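Local structure of carboxylesterase (Uncultured bacterium, 5GMX) at residues Lys190-Pro194 / Ile195-Asn199; Tyr92-Arg95 / Val96-Trp100; Pro150-Glu153 / Pro154-Asn158. The protein hydrolyses carboxylic esters as a family VIII carboxylesterase of beta-lactamase-like fold and also acts on oxyimino cephalosporins. All blocks are in the same frame, centred on the assembly; numbering follows the deposited sequence.

Interaction 1. Residues Lys190-Pro194 / Ile195-Asn199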
loop_
_atom_site.group_PDB
_atom_site.type_symbol
_atom_site.label_atom_id
_atom_site.label_comp_id
_atom_site.label_asym_id
_atom_site.label_seq_id
_atom_site.Cartn_x
_atom_site.Cartn_y
_atom_site.Cartn_z
ATOM N N LYS A 190 -10.755 -11.721 0.964
ATOM C CA LYS A 190 -10.436 -12.048 -0.417
ATOM C C LYS A 190 -8.949 -12.025 -0.745
ATOM O O LYS A 190 -8.536 -12.612 -1.731
ATOM C CB LYS A 190 -11.189 -11.114 -1.360
ATOM C CG LYS A 190 -12.688 -11.334 -1.308
ATOM C CD LYS A 190 -13.420 -10.488 -2.315
ATOM C CE LYS A 190 -14.854 -10.969 -2.466
ATOM N NZ LYS A 190 -14.889 -12.332 -3.068
ATOM N N VAL A 191 -8.141 -11.361 0.070
ATOM C CA VAL A 191 -6.721 -11.272 -0.236
ATOM C C VAL A 191 -5.834 -11.937 0.817
ATOM O O VAL A 191 -5.066 -12.840 0.500
ATOM C CB VAL A 191 -6.275 -9.802 -0.397
ATOM C CG1 VAL A 191 -4.776 -9.725 -0.615
ATOM C CG2 VAL A 191 -7.029 -9.141 -1.537
ATOM N N ALA A 192 -5.946 -11.490 2.062
ATOM C CA ALA A 192 -4.991 -11.864 3.109
ATOM C C ALA A 192 -5.225 -13.247 3.726
ATOM O O ALA A 192 -4.288 -14.041 3.854
ATOM C CB ALA A 192 -4.998 -10.819 4.199
ATOM N N SER A 193 -6.458 -13.513 4.144
ATOM C CA SER A 193 -6.775 -14.760 4.837
ATOM C C SER A 193 -6.543 -16.028 3.999
ATOM O O SER A 193 -5.985 -16.988 4.518
ATOM C CB SER A 193 -8.220 -14.745 5.339
ATOM O OG SER A 193 -8.491 -15.887 6.130
ATOM N N PRO A 194 -6.961 -16.041 2.712
ATOM C CA PRO A 194 -6.744 -17.273 1.938
ATOM C C PRO A 194 -5.282 -17.718 1.840
ATOM O O PRO A 194 -5.013 -18.918 1.781
ATOM C CB PRO A 194 -7.282 -16.909 0.541
ATOM C CG PRO A 194 -8.287 -15.863 0.790
ATOM C CD PRO A 194 -7.765 -15.063 1.950
ATOM N N ILE A 195 -4.349 -16.775 1.806
ATOM C CA ILE A 195 -2.944 -17.137 1.680
ATOM C C ILE A 195 -2.235 -17.121 3.029
ATOM O O ILE A 195 -1.009 -17.251 3.098
ATOM C CB ILE A 195 -2.215 -16.198 0.700
ATOM C CG1 ILE A 195 -2.349 -14.746 1.150
ATOM C CG2 ILE A 195 -2.795 -16.347 -0.701
ATOM C CD1 ILE A 195 -1.690 -13.764 0.222
ATOM N N GLY A 196 -3.011 -16.956 4.095
ATOM C CA GLY A 196 -2.482 -16.995 5.444
ATOM C C GLY A 196 -1.724 -15.749 5.863
ATOM O O GLY A 196 -0.862 -15.819 6.726
ATOM N N ALA A 197 -2.048 -14.606 5.264
ATOM C CA ALA A 197 -1.395 -13.351 5.619
ATOM C C ALA A 197 -2.303 -12.515 6.514
ATOM O O ALA A 197 -1.947 -11.402 6.907
ATOM C CB ALA A 197 -1.016 -12.558 4.354
ATOM N N GLY A 198 -3.463 -13.077 6.854
ATOM C CA GLY A 198 -4.499 -12.363 7.581
ATOM C C GLY A 198 -4.154 -11.952 9.002
ATOM O O GLY A 198 -4.868 -11.151 9.611
ATOM N N ASN A 199 -3.085 -12.519 9.545
ATOM C CA ASN A 199 -2.618 -12.124 10.865
ATOM C C ASN A 199 -1.460 -11.129 10.811
ATOM O O ASN A 199 -0.974 -10.691 11.853
ATOM C CB ASN A 199 -2.197 -13.353 11.671
ATOM C CG ASN A 199 -1.082 -14.130 10.997
ATOM O OD1 ASN A 199 -1.069 -14.292 9.770
ATOM N ND2 ASN A 199 -0.114 -14.577 11.789
#

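Interaction 2. Residues Tyr92-Arg95 / Val96-Trp100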
loop_
_atom_site.group_PDB
_atom_site.type_symbol
_atom_site.label_atom_id
_atom_site.label_comp_id
_atom_site.label_asym_id
_atom_site.label_seq_id
_atom_site.Cartn_x
_atom_site.Cartn_y
_atom_site.Cartn_z
ATOM N N TYR A 92 -12.695 -2.227 -15.540
ATOM C CA TYR A 92 -11.799 -1.074 -15.439
ATOM C C TYR A 92 -12.170 0.034 -16.419
ATOM O O TYR A 92 -11.926 1.207 -16.158
ATOM C CB TYR A 92 -10.353 -1.495 -15.680
ATOM C CG TYR A 92 -9.715 -2.124 -14.482
ATOM C CD1 TYR A 92 -9.501 -1.385 -13.328
ATOM C CD2 TYR A 92 -9.332 -3.460 -14.494
ATOM C CE1 TYR A 92 -8.922 -1.955 -12.224
ATOM C CE2 TYR A 92 -8.743 -4.042 -13.385
ATOM C CZ TYR A 92 -8.538 -3.279 -12.251
ATOM O OH TYR A 92 -7.954 -3.828 -11.130
ATOM N N ASN A 93 -12.782 -0.341 -17.536
ATOM C CA ASN A 93 -13.147 0.624 -18.558
ATOM C C ASN A 93 -14.511 1.258 -18.313
ATOM O O ASN A 93 -14.886 2.193 -19.007
ATOM C CB ASN A 93 -13.149 -0.041 -19.934
ATOM C CG ASN A 93 -11.801 -0.574 -20.315
ATOM O OD1 ASN A 93 -10.812 0.154 -20.307
ATOM N ND2 ASN A 93 -11.744 -1.860 -20.628
ATOM N N ALA A 94 -15.260 0.735 -17.345
ATOM C CA ALA A 94 -16.589 1.261 -17.048
ATOM C C ALA A 94 -16.519 2.536 -16.219
ATOM O O ALA A 94 -15.544 2.768 -15.506
ATOM C CB ALA A 94 -17.426 0.208 -16.320
ATOM N N ARG A 95 -17.561 3.357 -16.321
ATOM C CA ARG A 95 -17.669 4.570 -15.527
ATOM C C ARG A 95 -17.838 4.222 -14.059
ATOM O O ARG A 95 -18.609 3.323 -13.724
ATOM C CB ARG A 95 -18.854 5.424 -15.986
ATOM C CG ARG A 95 -18.811 5.882 -17.444
ATOM C CD ARG A 95 -20.175 6.443 -17.875
ATOM N NE ARG A 95 -20.109 7.126 -19.167
ATOM C CZ ARG A 95 -20.049 6.506 -20.341
ATOM N NH1 ARG A 95 -20.039 5.179 -20.399
ATOM N NH2 ARG A 95 -19.990 7.214 -21.461
ATOM N N VAL A 96 -17.128 4.944 -13.192
ATOM C CA VAL A 96 -17.325 4.831 -11.749
ATOM C C VAL A 96 -18.815 4.936 -11.397
ATOM O O VAL A 96 -19.315 4.191 -10.543
ATOM C CB VAL A 96 -16.552 5.928 -10.970
ATOM C CG1 VAL A 96 -16.811 5.805 -9.468
ATOM C CG2 VAL A 96 -15.068 5.855 -11.258
ATOM N N ALA A 97 -19.519 5.850 -12.071
ATOM C CA ALA A 97 -20.923 6.127 -11.759
ATOM C C ALA A 97 -21.846 4.949 -12.072
ATOM O O ALA A 97 -22.963 4.888 -11.561
ATOM C CB ALA A 97 -21.400 7.386 -12.504
ATOM N N ASP A 98 -21.383 4.009 -12.891
ATOM C CA ASP A 98 -22.136 2.771 -13.115
ATOM C C ASP A 98 -22.325 1.999 -11.808
ATOM O O ASP A 98 -23.354 1.362 -11.597
ATOM C CB ASP A 98 -21.429 1.881 -14.142
ATOM C CG ASP A 98 -21.595 2.383 -15.566
ATOM O OD1 ASP A 98 -22.187 3.472 -15.748
ATOM O OD2 ASP A 98 -21.126 1.691 -16.504
ATOM N N TYR A 99 -21.326 2.067 -10.935
ATOM C CA TYR A 99 -21.356 1.351 -9.662
ATOM C C TYR A 99 -21.674 2.266 -8.482
ATOM O O TYR A 99 -22.133 1.812 -7.432
ATOM C CB TYR A 99 -20.020 0.665 -9.406
ATOM C CG TYR A 99 -19.488 -0.120 -10.575
ATOM C CD1 TYR A 99 -20.090 -1.306 -10.969
ATOM C CD2 TYR A 99 -18.341 0.293 -11.248
ATOM C CE1 TYR A 99 -19.597 -2.040 -12.037
ATOM C CE2 TYR A 99 -17.833 -0.440 -12.313
ATOM C CZ TYR A 99 -18.463 -1.609 -12.697
ATOM O OH TYR A 99 -17.967 -2.347 -13.747
ATOM N N TRP A 100 -21.391 3.552 -8.665
ATOM C CA TRP A 100 -21.442 4.550 -7.600
ATOM C C TRP A 100 -22.084 5.799 -8.196
ATOM O O TRP A 100 -21.392 6.729 -8.600
ATOM C CB TRP A 100 -20.034 4.829 -7.071
ATOM C CG TRP A 100 -19.910 5.821 -5.941
ATOM C CD1 TRP A 100 -20.923 6.445 -5.265
ATOM C CD2 TRP A 100 -18.689 6.290 -5.355
ATOM N NE1 TRP A 100 -20.404 7.276 -4.302
ATOM C CE2 TRP A 100 -19.036 7.197 -4.334
ATOM C CE3 TRP A 100 -17.333 6.032 -5.598
ATOM C CZ2 TRP A 100 -18.077 7.849 -3.557
ATOM C CZ3 TRP A 100 -16.381 6.682 -4.825
ATOM C CH2 TRP A 100 -16.760 7.581 -3.816
#

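Interaction 3. Residues Pro150-Glu153 / Pro154-Asn158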
loop_
_atom_site.group_PDB
_atom_site.type_symbol
_atom_site.label_atom_id
_atom_site.label_comp_id
_atom_site.label_asym_id
_atom_site.label_seq_id
_atom_site.Cartn_x
_atom_site.Cartn_y
_atom_site.Cartn_z
ATOM N N PRO A 150 -13.545 18.403 -9.507
ATOM C CA PRO A 150 -12.130 18.060 -9.707
ATOM C C PRO A 150 -11.220 19.280 -9.859
ATOM O O PRO A 150 -11.647 20.316 -10.386
ATOM C CB PRO A 150 -12.148 17.248 -11.006
ATOM C CG PRO A 150 -13.546 16.756 -11.136
ATOM C CD PRO A 150 -14.403 17.822 -10.555
ATOM N N PHE A 151 -9.974 19.145 -9.425
ATOM C CA PHE A 151 -8.987 20.218 -9.538
ATOM C C PHE A 151 -8.494 20.390 -10.963
ATOM O O PHE A 151 -8.068 21.467 -11.353
ATOM C CB PHE A 151 -7.796 19.941 -8.621
ATOM C CG PHE A 151 -8.142 19.943 -7.176
ATOM C CD1 PHE A 151 -8.464 21.121 -6.533
ATOM C CD2 PHE A 151 -8.161 18.758 -6.451
ATOM C CE1 PHE A 151 -8.787 21.131 -5.189
ATOM C CE2 PHE A 151 -8.491 18.758 -5.102
ATOM C CZ PHE A 151 -8.800 19.943 -4.469
ATOM N N PHE A 152 -8.511 19.308 -11.731
ATOM C CA PHE A 152 -8.157 19.367 -13.141
ATOM C C PHE A 152 -9.133 18.487 -13.908
ATOM O O PHE A 152 -9.879 17.715 -13.309
ATOM C CB PHE A 152 -6.703 18.933 -13.387
ATOM C CG PHE A 152 -6.316 17.607 -12.744
ATOM C CD1 PHE A 152 -6.651 16.399 -13.338
ATOM C CD2 PHE A 152 -5.601 17.581 -11.557
ATOM C CE1 PHE A 152 -6.280 15.180 -12.755
ATOM C CE2 PHE A 152 -5.231 16.370 -10.960
ATOM C CZ PHE A 152 -5.571 15.170 -11.565
ATOM N N GLU A 153 -9.158 18.626 -15.226
ATOM C CA GLU A 153 -10.043 17.806 -16.039
ATOM C C GLU A 153 -9.652 16.325 -15.939
ATOM O O GLU A 153 -8.505 15.973 -16.189
ATOM C CB GLU A 153 -9.998 18.258 -17.484
ATOM C CG GLU A 153 -10.943 17.483 -18.367
ATOM C CD GLU A 153 -10.976 18.015 -19.776
ATOM O OE1 GLU A 153 -10.274 19.006 -20.054
ATOM O OE2 GLU A 153 -11.705 17.445 -20.607
ATOM N N PRO A 154 -10.607 15.458 -15.572
ATOM C CA PRO A 154 -10.292 14.038 -15.368
ATOM C C PRO A 154 -9.678 13.392 -16.607
ATOM O O PRO A 154 -10.140 13.649 -17.717
ATOM C CB PRO A 154 -11.657 13.424 -15.052
ATOM C CG PRO A 154 -12.444 14.556 -14.455
ATOM C CD PRO A 154 -12.009 15.766 -15.235
ATOM N N GLY A 155 -8.635 12.587 -16.417
ATOM C CA GLY A 155 -7.977 11.910 -17.523
ATOM C C GLY A 155 -6.896 12.712 -18.235
ATOM O O GLY A 155 -6.195 12.173 -19.089
ATOM N N THR A 156 -6.730 13.986 -17.877
ATOM C CA THR A 156 -5.755 14.843 -18.562
ATOM C C THR A 156 -4.491 15.073 -17.743
ATOM O O THR A 156 -3.549 15.701 -18.216
ATOM C CB THR A 156 -6.354 16.228 -18.910
ATOM O OG1 THR A 156 -6.668 16.920 -17.695
ATOM C CG2 THR A 156 -7.623 16.076 -19.724
ATOM N N ALA A 157 -4.488 14.574 -16.513
ATOM C CA ALA A 157 -3.344 14.701 -15.614
ATOM C C ALA A 157 -3.490 13.684 -14.498
ATOM O O ALA A 157 -4.563 13.121 -14.323
ATOM C CB ALA A 157 -3.246 16.098 -15.043
ATOM N N ASN A 158 -2.410 13.446 -13.761
ATOM C CA ASN A 158 -2.485 12.647 -12.548
ATOM C C ASN A 158 -2.013 13.473 -11.364
ATOM O O ASN A 158 -1.069 14.257 -11.475
ATOM C CB ASN A 158 -1.676 11.348 -12.676
ATOM C CG ASN A 158 -0.356 11.542 -13.403
ATOM O OD1 ASN A 158 -0.316 11.575 -14.634
ATOM N ND2 ASN A 158 0.734 11.644 -12.646
#

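Interaction 1. Residues Lys190-Pro194 / Ile195-Asn199
Ala192 O and the backbone N of Ala197 lie 2.7 Å apart in a short hydrogen bond that closes the C-terminal end of helix 183-192. Inside it, Gly196 N bonds to Ser193 O at 3.0 Å, and the two bonds together make a Schellman motif, with the type I turn Ser193-Gly196 nested within. Gly196 is the C-prime residue; its positive phi (76°) reverses the chain. The inner bond comes in steeply, its donor standing above the Ser193 carbonyl plane with a C=O...N angle of 113°, whereas the outer donor is tilted only moderately from the plane of the Ala192 carbonyl. Ile195 N adds a weak bond to Ala192 O.

On the close-packed inner side hydrocarbon lies against the last helix carbonyls. Ile195 turns CG1 between its own backbone N and carbonyl carbon (chi1 57°), which lays the branch against the helix end: CG1 sits 3.4 Å from both Val191 O and Ala192 O, and CD1 follows the Val191 carbonyl oxygen at 3.5 Å. Alongside, the methyls Ala192 CB and Ala197 CB meet at 4.3 Å, while Ala192 CB also reaches Gly198 CA at 3.8 Å, where the backbone passes close over the helix end. Outside the two segments, Val191 leans on Val278 of helix 272-283 and Thr79 of helix 72-86, and Ile195 on Ile293.

The other side is looser. The side chain of Ser193 starts out away from the returning chain and is exposed; Pro194 and Gly196 are partly so, and Gly196 O is hydrogen-bonded to Lys277 NZ.

Chemically, the last-turn carbonyls fare unequally: those of Ala192 and Ser193 are capped by backbone N-H groups, whereas the buried Val191 O has hydrocarbon from Ile195 against it and no polar partner, probably at some energetic cost.

Interaction 2. Residues Tyr92-Arg95 / Val96-Trp100
Asp98 holds CG beside its backbone N (chi1 -75°), which brings the carboxylate up to the Arg95 side chain: Asp98 OD1 lies 3.9 Å from Arg95 CB. The carboxylate thus meets the aliphatic root of the arginine rather than its charged end. Beyond CB the Arg95 chain sets off on the side of its own backbone N (chi1 -59°), runs extended from CG to NE and carries the guanidinium away to a salt bridge with Asp110; Arg95 NH1 remains 5.3 Å from Asp98 OD2, where the opposite charges may still attract weakly.

Asp98 N donates to Arg95 O at 3.0 Å, from above the carbonyl plane. This bond forms the first turn at the N-terminal end of the short, weakly bonded helix at about 96-99, the preceding loop supplying the carbonyl. Within that helix Val96 O takes two N-H groups, from Tyr99 and Trp100. Tyr99 swings its ring back beside the incoming chain, so that Ala94 CB approaches the phenol obliquely, 3.7 Å from Tyr99 OH. That hydroxyl is hydrogen-bonded to the backbone N of Asp91, tying the helix to the chain leading into it.

Helix 113-117 flanks this helix start, touching Val96 through Leu116 and Tyr99 through Val113, while helix 165-175 presents Val172 to Val96; Ala94 and Val96 also form backbone hydrogen bonds with Val113 and Val111.

Interaction 3. Residues Pro150-Glu153 / Pro154-Asn158
Phe152 and Ala157 meet in a local CH-pi contact where the loop between helices 138-146 and 165-175 doubles back on itself. The methyl Ala157 CB rests over one face of the Phe152 ring, 4.0 Å from its centroid and 17° off the normal, displaced toward the rim. A chi1 of 50° folds the Phe152 ring in over its own backbone and brings it to the returning chain. The buried Ala157 O lies 3.1 Å from Phe152 CE1 and has no hydrogen-bonding partner.

Glu153-Thr156 is a type II beta turn, with Pro154 and Gly155 at its corner and Gly155 at positive phi. Glu153 O takes two donors from Thr156. Thr156 OG1 binds Glu153 O at 2.6 Å, tilted a little from the carbonyl plane. Thr156 N reaches the same Glu153 O at 3.2 Å, so the hydroxyl doubles the turn's own bond. Thr156 CG2 meets the extended Glu153 chain nearly at a right angle, 3.9 Å from Glu153 CG. Pro150 CG approaches Pro154 CG to 4.1 Å, the two rings crossing at an oblique angle, and Pro154 also leans on Val111. Asn158 leads out of the turn, its amide ND2 hydrogen-bonded to Asp311.

Overall arrangement
All three contacts are local, within one continuous stretch of chain each, and none touches another. Interactions 2 and 3 lie on the same side of the chain's centre, their centres 17 Å apart and nearest atoms about 9 Å apart; Val111 links them, pairing through its backbone with Val96 and touching Pro154. Interaction 1 stands across the chain's centre from interaction 3, with centres 35 Å apart; the centres of interactions 1 and 2 are about 27 Å apart. Helix 72-86 touches both Val191 and Tyr92. Ser71, Lys74 and Tyr160 line the phenylmethanesulfonic acid pocket; the first two are spaced as in the SxxK motif, consistent with the beta-lactamase family. The Asn158 side chain is about 14 Å from that ligand.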